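Local coordinates for protein type-iv like pilin ttha1219 (Thermus thermophilus, PDB 5G23) that is a type IV-like pilin that probably takes part in pilus assembly and DNA uptake during natural competence, at residues V55-L60 with K225-Q230; F145-L150 with L176-L181. All coordinates share one frame; numbering follows the deposited sequence.

Overall arrangement
Both contacts belong to the buried core and share one four-stranded antiparallel sheet, yet they illustrate two ways of building it. Interaction 1 lays helix 44-61 against strand 221-230, an outermost strand of that sheet within the chain, mainly through apolar side chains; interaction 2 joins strands 141-151 and 173-184 inside the sheet by backbone hydrogen bonds, with side chains packing on both faces. They meet because strand 173-184 also pairs with strand 221-230: V229 N stands 2.8 Å from L176 O, a probable hydrogen bond. The helix reaches both contacts, since L56 and L60 of interaction 1 also touch F145 and L178, respectively, of interaction 2.

Interaction 1 (V55-L60 with K225-Q230); sequences VLAREL and KLWIVQ
L56 and A57 of the helix meet the indole of W227 at its edge, while A57 and L60 rest against V229 farther along the strand. The helix and strand segments run nearly parallel, 19° apart, with their axes 8.4 Å from each other at closest approach. The tryptophan can be followed outward from its CB. With CG set between the backbone N and the carbonyl carbon (chi1 71°), the ring extends from the strand toward the helix. On the pyrrole side W227 CD1 lies 4.2 Å from A57 CB, and the next atom, W227 NE1, comes within 4.0 Å of the same methyl. Round the benzene ring, W227 CZ2 is 4.0 Å from L56 CD2 and only slightly farther from L56 CB, the leucine crossing the indole at about a right angle. The rim carrying CE3 and CZ3 has K225 O at its edge, in the ring plane. If W227 were replaced by alanine, L56 and the methyl of A57 would probably face a gap where the indole had filled the space between helix and strand.

V229 divides its two methyls: V229 CG2 sits 3.7 Å from A57 CB, whereas V229 CG1 lies 3.8 Å from the carbonyl oxygen A57 O and 4.4 Å from L60 CB. A57 is thus the shared landing point of both strand side chains, and its small methyl is consistent with the close approach of the backbones there. W227 also packs on L178 and L180 of the adjacent strand. Away from the sheet, R58 NH1 forms a salt bridge with E59 OE1 of the second subunit. An N-terminal helix laid along an antiparallel sheet through an apolar interface is the hallmark of the type IV pilin fold.

Interaction 2 (F145-L150 with L176-L181); sequences FRVAYL and LALYLL
F145 and L180, V147 and L178, and Y149 and L176 form the non-hydrogen-bonded pairs of an antiparallel β-ladder, in the sheet that backs the pilin helix. Between them, the hydrogen-bonded pairs R146–Y179 and A148–A177 each exchange two backbone hydrogen bonds. A148 N bonds to A177 O at 2.9 Å, and A177 N returns the bond to A148 O.

On the face bearing F145, the phenyl ring meets L178 CD2 at its edge, 3.9 Å from F145 CE1, and L180 CD2 comes obliquely to within 3.6 Å of F145 CD1. Further along, L176 CD2 lies 3.8 Å from Y149 CB. The helix packs on the end of this face that carries F145, L178 and L180, where L49 and T52 touch L180.

The other face carries R146 and Y179 side by side, their CB atoms 4.1 Å apart. Y179 OH is hydrogen-bonded to E224 OE1 and R146 NH2 to E211 O. The arginine chain bends at chi2 (-68°), bringing its guanidinium back over its own strand, where R146 NH1 makes a 3.3 Å hydrogen bond to F145 O from above the carbonyl plane.

Interaction 1 (V55-L60 with K225-Q230)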
ATOM      1  N   VAL B  55       1.792   2.951  -0.559  1.00 14.78           N
ATOM      2  CA  VAL B  55       0.348   3.015  -0.830  1.00 15.21           C
ATOM      3  C   VAL B  55       0.033   4.261  -1.627  1.00 14.91           C
ATOM      4  O   VAL B  55      -0.689   4.223  -2.587  1.00 15.04           O
ATOM      5  CB  VAL B  55      -0.458   2.948   0.480  1.00 15.37           C
ATOM      6  CG1 VAL B  55      -1.950   3.228   0.278  1.00 16.13           C
ATOM      7  CG2 VAL B  55      -0.302   1.548   1.140  1.00 15.72           C
ATOM      8  N   LEU B  56       0.512   5.422  -1.170  1.00 14.79           N
ATOM      9  CA  LEU B  56       0.172   6.680  -1.807  1.00 14.49           C
ATOM     10  C   LEU B  56       0.768   6.810  -3.180  1.00 15.12           C
ATOM     11  O   LEU B  56       0.105   7.353  -4.100  1.00 17.11           O
ATOM     12  CB  LEU B  56       0.587   7.856  -0.904  1.00 13.94           C
ATOM     13  CG  LEU B  56      -0.428   8.390   0.102  1.00 13.85           C
ATOM     14  CD1 LEU B  56      -0.773   7.309   1.142  1.00 14.31           C
ATOM     15  CD2 LEU B  56       0.138   9.645   0.814  1.00 13.90           C
ATOM     16  N   ALA B  57       1.999   6.329  -3.374  1.00 15.09           N
ATOM     17  CA  ALA B  57       2.625   6.443  -4.665  1.00 16.19           C
ATOM     18  C   ALA B  57       1.934   5.664  -5.712  1.00 17.51           C
ATOM     19  O   ALA B  57       1.717   6.147  -6.838  1.00 16.89           O
ATOM     20  CB  ALA B  57       4.056   6.014  -4.623  1.00 17.04           C
ATOM     21  N   ARG B  58       1.497   4.461  -5.347  1.00 19.30           N
ATOM     22  CA  ARG B  58       0.828   3.617  -6.335  1.00 20.90           C
ATOM     23  C   ARG B  58      -0.478   4.238  -6.769  1.00 21.14           C
ATOM     24  O   ARG B  58      -0.861   4.163  -7.930  1.00 21.92           O
ATOM     25  CB  ARG B  58       0.606   2.220  -5.786  1.00 21.62           C
ATOM     26  CG  ARG B  58       0.141   1.218  -6.823  1.00 24.69           C
ATOM     27  CD  ARG B  58      -0.179  -0.210  -6.298  1.00 26.22           C
ATOM     28  NE  ARG B  58      -0.438  -1.121  -7.448  1.00 28.50           N
ATOM     29  CZ  ARG B  58       0.205  -2.252  -7.732  1.00 30.65           C
ATOM     30  NH1 ARG B  58       1.161  -2.743  -6.907  1.00 31.53           N
ATOM     31  NH2 ARG B  58      -0.134  -2.935  -8.823  1.00 32.49           N
ATOM     32  N   GLU B  59      -1.183   4.845  -5.834  1.00 21.42           N
ATOM     33  CA  GLU B  59      -2.435   5.436  -6.126  1.00 22.93           C
ATOM     34  C   GLU B  59      -2.267   6.732  -6.965  1.00 23.26           C
ATOM     35  O   GLU B  59      -3.040   6.992  -7.878  1.00 24.22           O
ATOM     36  CB  GLU B  59      -3.119   5.683  -4.784  1.00 24.86           C
ATOM     37  CG  GLU B  59      -4.489   6.290  -4.793  1.00 28.97           C
ATOM     38  CD  GLU B  59      -5.558   5.262  -4.961  1.00 31.12           C
ATOM     39  OE1 GLU B  59      -5.228   4.055  -4.955  1.00 34.06           O
ATOM     40  OE2 GLU B  59      -6.683   5.697  -5.234  1.00 31.87           O
ATOM     41  N   LEU B  60      -1.317   7.576  -6.612  1.00 20.03           N
ATOM     42  CA  LEU B  60      -1.176   8.867  -7.240  1.00 19.57           C
ATOM     43  C   LEU B  60      -0.531   8.784  -8.640  1.00 19.26           C
ATOM     44  O   LEU B  60      -0.812   9.646  -9.478  1.00 18.65           O
ATOM     45  CB  LEU B  60      -0.414   9.843  -6.339  1.00 19.23           C
ATOM     46  CG  LEU B  60      -1.208  10.210  -5.068  1.00 20.61           C
ATOM     47  CD1 LEU B  60      -0.354  10.976  -4.082  1.00 21.24           C
ATOM     48  CD2 LEU B  60      -2.468  11.034  -5.380  1.00 22.05           C
ATOM     49  N   LYS B 225       9.919  11.006   5.834  1.00 13.99           N
ATOM     50  CA  LYS B 225      10.125  10.416   4.594  1.00 14.72           C
ATOM     51  C   LYS B 225       9.714  11.406   3.499  1.00 14.57           C
ATOM     52  O   LYS B 225       8.660  11.987   3.567  1.00 14.23           O
ATOM     53  CB  LYS B 225       9.367   9.117   4.429  1.00 15.59           C
ATOM     54  CG  LYS B 225       9.918   8.322   3.236  1.00 16.85           C
ATOM     55  CD  LYS B 225       9.192   7.023   3.102  1.00 19.31           C
ATOM     56  CE  LYS B 225       9.675   6.249   1.891  1.00 20.19           C
ATOM     57  NZ  LYS B 225      11.026   5.697   2.163  1.00 21.52           N
ATOM     58  N   LEU B 226      10.608  11.572   2.539  1.00 13.71           N
ATOM     59  CA  LEU B 226      10.328  12.298   1.285  1.00 13.70           C
ATOM     60  C   LEU B 226      10.346  11.302   0.136  1.00 13.90           C
ATOM     61  O   LEU B 226      11.308  10.548  -0.015  1.00 14.31           O
ATOM     62  CB  LEU B 226      11.372  13.365   1.023  1.00 14.21           C
ATOM     63  CG  LEU B 226      11.291  14.166  -0.281  1.00 15.56           C
ATOM     64  CD1 LEU B 226      10.103  15.083  -0.259  1.00 16.00           C
ATOM     65  CD2 LEU B 226      12.549  14.951  -0.512  1.00 17.04           C
ATOM     66  N   TRP B 227       9.314  11.338  -0.731  1.00 13.08           N
ATOM     67  CA  TRP B 227       9.326  10.506  -1.903  1.00 14.09           C
ATOM     68  C   TRP B 227       8.727  11.248  -3.107  1.00 13.91           C
ATOM     69  O   TRP B 227       7.880  12.115  -2.914  1.00 12.70           O
ATOM     70  CB  TRP B 227       8.703   9.143  -1.608  1.00 14.56           C
ATOM     71  CG  TRP B 227       7.217   9.090  -1.387  1.00 15.00           C
ATOM     72  CD1 TRP B 227       6.371   8.534  -2.217  1.00 16.62           C
ATOM     73  CD2 TRP B 227       6.468   9.479  -0.248  1.00 14.65           C
ATOM     74  NE1 TRP B 227       5.109   8.594  -1.746  1.00 16.82           N
ATOM     75  CE2 TRP B 227       5.141   9.176  -0.513  1.00 15.88           C
ATOM     76  CE3 TRP B 227       6.776  10.138   0.954  1.00 14.99           C
ATOM     77  CZ2 TRP B 227       4.115   9.459   0.375  1.00 15.62           C
ATOM     78  CZ3 TRP B 227       5.775  10.354   1.890  1.00 14.83           C
ATOM     79  CH2 TRP B 227       4.434  10.039   1.591  1.00 15.26           C
ATOM     80  N   ILE B 228       9.199  10.888  -4.287  1.00 13.95           N
ATOM     81  CA  ILE B 228       8.822  11.514  -5.512  1.00 14.47           C
ATOM     82  C   ILE B 228       8.021  10.531  -6.314  1.00 15.93           C
ATOM     83  O   ILE B 228       8.397   9.374  -6.446  1.00 16.73           O
ATOM     84  CB  ILE B 228      10.043  11.875  -6.354  1.00 15.57           C
ATOM     85  CG1 ILE B 228      11.026  12.679  -5.544  1.00 15.54           C
ATOM     86  CG2 ILE B 228       9.545  12.599  -7.603  1.00 16.55           C
ATOM     87  CD1 ILE B 228      10.450  13.937  -4.884  1.00 15.57           C
ATOM     88  N   VAL B 229       6.874  10.973  -6.788  1.00 16.43           N
ATOM     89  CA  VAL B 229       5.953  10.176  -7.605  1.00 17.42           C
ATOM     90  C   VAL B 229       5.823  10.795  -8.968  1.00 19.34           C
ATOM     91  O   VAL B 229       5.408  11.958  -9.074  1.00 18.25           O
ATOM     92  CB  VAL B 229       4.568  10.134  -6.971  1.00 17.92           C
ATOM     93  CG1 VAL B 229       3.692   9.208  -7.784  1.00 19.85           C
ATOM     94  CG2 VAL B 229       4.633   9.582  -5.552  1.00 17.91           C
ATOM     95  N   GLN B 230       6.213  10.067 -10.035  1.00 20.40           N
ATOM     96  CA  GLN B 230       6.088  10.601 -11.375  1.00 22.41           C
ATOM     97  C   GLN B 230       4.592  10.623 -11.712  1.00 21.70           C
ATOM     98  O   GLN B 230       3.828   9.749 -11.260  1.00 21.61           O
ATOM     99  CB  GLN B 230       6.911   9.780 -12.383  1.00 25.46           C
ATOM    100  CG  GLN B 230       8.355   9.683 -12.063  1.00 26.52           C
ATOM    101  CD  GLN B 230       9.070  11.004 -12.076  1.00 28.84           C
ATOM    102  OE1 GLN B 230       9.741  11.314 -11.106  1.00 30.52           O
ATOM    103  NE2 GLN B 230       8.904  11.811 -13.109  1.00 29.91           N
TER

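Interaction 2 (F145-L150 with L176-L181)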
ATOM      1  N   PHE B 145       2.383  16.756   6.718  1.00 14.90           N
ATOM      2  CA  PHE B 145       2.114  16.138   5.432  1.00 14.35           C
ATOM      3  C   PHE B 145       2.178  17.281   4.448  1.00 14.26           C
ATOM      4  O   PHE B 145       1.553  18.305   4.619  1.00 15.21           O
ATOM      5  CB  PHE B 145       0.760  15.393   5.323  1.00 14.63           C
ATOM      6  CG  PHE B 145       0.456  14.798   3.980  1.00 14.64           C
ATOM      7  CD1 PHE B 145       1.327  13.963   3.347  1.00 16.23           C
ATOM      8  CD2 PHE B 145      -0.777  15.033   3.354  1.00 16.06           C
ATOM      9  CE1 PHE B 145       1.027  13.410   2.088  1.00 16.31           C
ATOM     10  CE2 PHE B 145      -1.106  14.497   2.082  1.00 16.51           C
ATOM     11  CZ  PHE B 145      -0.206  13.641   1.482  1.00 16.51           C
ATOM     12  N   ARG B 146       3.099  17.141   3.502  1.00 14.83           N
ATOM     13  CA  ARG B 146       3.375  18.218   2.503  1.00 15.86           C
ATOM     14  C   ARG B 146       3.348  17.585   1.146  1.00 16.20           C
ATOM     15  O   ARG B 146       3.857  16.429   0.932  1.00 16.50           O
ATOM     16  CB  ARG B 146       4.747  18.899   2.710  1.00 17.04           C
ATOM     17  CG  ARG B 146       4.943  19.541   4.041  1.00 18.10           C
ATOM     18  CD  ARG B 146       4.029  20.763   4.199  1.00 19.76           C
ATOM     19  NE  ARG B 146       4.429  21.459   5.416  1.00 20.32           N
ATOM     20  CZ  ARG B 146       3.864  21.266   6.598  1.00 24.83           C
ATOM     21  NH1 ARG B 146       2.848  20.411   6.753  1.00 25.92           N
ATOM     22  NH2 ARG B 146       4.381  21.875   7.677  1.00 26.44           N
ATOM     23  N   VAL B 147       2.790  18.309   0.143  1.00 15.38           N
ATOM     24  CA  VAL B 147       2.853  17.852  -1.248  1.00 16.13           C
ATOM     25  C   VAL B 147       3.271  19.064  -2.097  1.00 17.84           C
ATOM     26  O   VAL B 147       2.659  20.108  -1.992  1.00 18.61           O
ATOM     27  CB  VAL B 147       1.484  17.390  -1.756  1.00 17.14           C
ATOM     28  CG1 VAL B 147       1.545  16.888  -3.173  1.00 18.12           C
ATOM     29  CG2 VAL B 147       0.913  16.277  -0.832  1.00 17.55           C
ATOM     30  N   ALA B 148       4.310  18.901  -2.879  1.00 16.12           N
ATOM     31  CA  ALA B 148       4.755  19.881  -3.856  1.00 15.28           C
ATOM     32  C   ALA B 148       4.664  19.236  -5.246  1.00 14.44           C
ATOM     33  O   ALA B 148       4.492  18.018  -5.358  1.00 14.70           O
ATOM     34  CB  ALA B 148       6.186  20.268  -3.591  1.00 16.00           C
ATOM     35  N   TYR B 149       4.719  20.061  -6.286  1.00 13.27           N
ATOM     36  CA  TYR B 149       4.640  19.556  -7.616  1.00 14.21           C
ATOM     37  C   TYR B 149       5.710  20.179  -8.527  1.00 14.16           C
ATOM     38  O   TYR B 149       6.158  21.319  -8.330  1.00 13.77           O
ATOM     39  CB  TYR B 149       3.235  19.770  -8.201  1.00 13.71           C
ATOM     40  CG  TYR B 149       2.839  21.199  -8.391  1.00 14.09           C
ATOM     41  CD1 TYR B 149       2.212  21.888  -7.379  1.00 14.75           C
ATOM     42  CD2 TYR B 149       2.949  21.845  -9.666  1.00 15.39           C
ATOM     43  CE1 TYR B 149       1.804  23.183  -7.557  1.00 15.12           C
ATOM     44  CE2 TYR B 149       2.497  23.124  -9.851  1.00 16.77           C
ATOM     45  CZ  TYR B 149       1.904  23.761  -8.781  1.00 16.46           C
ATOM     46  OH  TYR B 149       1.502  25.051  -8.931  1.00 17.63           O
ATOM     47  N   LEU B 150       6.079  19.425  -9.547  1.00 14.92           N
ATOM     48  CA  LEU B 150       7.134  19.839 -10.452  1.00 16.17           C
ATOM     49  C   LEU B 150       6.495  20.256 -11.756  1.00 17.98           C
ATOM     50  O   LEU B 150       5.815  19.462 -12.420  1.00 18.45           O
ATOM     51  CB  LEU B 150       8.117  18.700 -10.685  1.00 17.05           C
ATOM     52  CG  LEU B 150       9.294  18.969 -11.629  1.00 18.31           C
ATOM     53  CD1 LEU B 150      10.131  20.169 -11.167  1.00 18.74           C
ATOM     54  CD2 LEU B 150      10.146  17.740 -11.727  1.00 18.93           C
ATOM     55  N   LEU B 176       5.119  14.678  -8.352  1.00 14.93           N
ATOM     56  CA  LEU B 176       4.721  15.165  -7.034  1.00 14.40           C
ATOM     57  C   LEU B 176       5.822  14.766  -6.058  1.00 13.83           C
ATOM     58  O   LEU B 176       6.413  13.694  -6.217  1.00 13.46           O
ATOM     59  CB  LEU B 176       3.422  14.565  -6.556  1.00 14.40           C
ATOM     60  CG  LEU B 176       2.195  14.801  -7.430  1.00 15.59           C
ATOM     61  CD1 LEU B 176       1.012  14.064  -6.848  1.00 15.75           C
ATOM     62  CD2 LEU B 176       1.876  16.291  -7.541  1.00 15.67           C
ATOM     63  N   ALA B 177       6.071  15.628  -5.113  1.00 13.05           N
ATOM     64  CA  ALA B 177       6.887  15.303  -3.971  1.00 13.65           C
ATOM     65  C   ALA B 177       6.011  15.277  -2.740  1.00 14.23           C
ATOM     66  O   ALA B 177       5.275  16.233  -2.455  1.00 14.72           O
ATOM     67  CB  ALA B 177       7.996  16.307  -3.780  1.00 14.39           C
ATOM     68  N   LEU B 178       6.078  14.181  -1.994  1.00 14.38           N
ATOM     69  CA  LEU B 178       5.325  14.000  -0.782  1.00 14.70           C
ATOM     70  C   LEU B 178       6.263  13.836   0.420  1.00 14.76           C
ATOM     71  O   LEU B 178       7.335  13.225   0.289  1.00 13.55           O
ATOM     72  CB  LEU B 178       4.415  12.791  -0.911  1.00 17.02           C
ATOM     73  CG  LEU B 178       3.370  13.032  -1.992  1.00 18.18           C
ATOM     74  CD1 LEU B 178       3.855  12.344  -3.231  1.00 21.19           C
ATOM     75  CD2 LEU B 178       2.060  12.464  -1.585  1.00 21.62           C
ATOM     76  N   TYR B 179       5.881  14.459   1.534  1.00 14.20           N
ATOM     77  CA  TYR B 179       6.677  14.436   2.758  1.00 15.21           C
ATOM     78  C   TYR B 179       5.781  14.124   3.948  1.00 14.74           C
ATOM     79  O   TYR B 179       4.742  14.707   4.104  1.00 14.46           O
ATOM     80  CB  TYR B 179       7.372  15.793   2.974  1.00 15.15           C
ATOM     81  CG  TYR B 179       8.077  15.896   4.288  1.00 15.42           C
ATOM     82  CD1 TYR B 179       9.373  15.444   4.448  1.00 15.85           C
ATOM     83  CD2 TYR B 179       7.432  16.474   5.407  1.00 16.37           C
ATOM     84  CE1 TYR B 179      10.033  15.518   5.660  1.00 15.93           C
ATOM     85  CE2 TYR B 179       8.077  16.575   6.635  1.00 16.17           C
ATOM     86  CZ  TYR B 179       9.396  16.126   6.749  1.00 15.90           C
ATOM     87  OH  TYR B 179       9.992  16.175   7.924  1.00 16.20           O
ATOM     88  N   LEU B 180       6.253  13.183   4.799  1.00 14.11           N
ATOM     89  CA  LEU B 180       5.639  12.906   6.059  1.00 13.82           C
ATOM     90  C   LEU B 180       6.679  13.012   7.191  1.00 14.48           C
ATOM     91  O   LEU B 180       7.860  12.583   7.029  1.00 13.60           O
ATOM     92  CB  LEU B 180       5.069  11.486   6.056  1.00 14.06           C
ATOM     93  CG  LEU B 180       3.803  11.246   5.254  1.00 13.95           C
ATOM     94  CD1 LEU B 180       3.554   9.752   5.086  1.00 14.80           C
ATOM     95  CD2 LEU B 180       2.649  11.925   5.995  1.00 14.78           C
ATOM     96  N   LEU B 181       6.263  13.649   8.284  1.00 14.24           N
ATOM     97  CA  LEU B 181       6.985  13.625   9.563  1.00 13.89           C
ATOM     98  C   LEU B 181       6.043  13.009  10.575  1.00 13.79           C
ATOM     99  O   LEU B 181       4.893  13.416  10.692  1.00 13.82           O
ATOM    100  CB  LEU B 181       7.386  15.005   9.981  1.00 14.48           C
ATOM    101  CG  LEU B 181       8.045  15.148  11.312  1.00 15.47           C
ATOM    102  CD1 LEU B 181       9.417  14.541  11.344  1.00 16.39           C
ATOM    103  CD2 LEU B 181       8.135  16.632  11.699  1.00 16.34           C
TER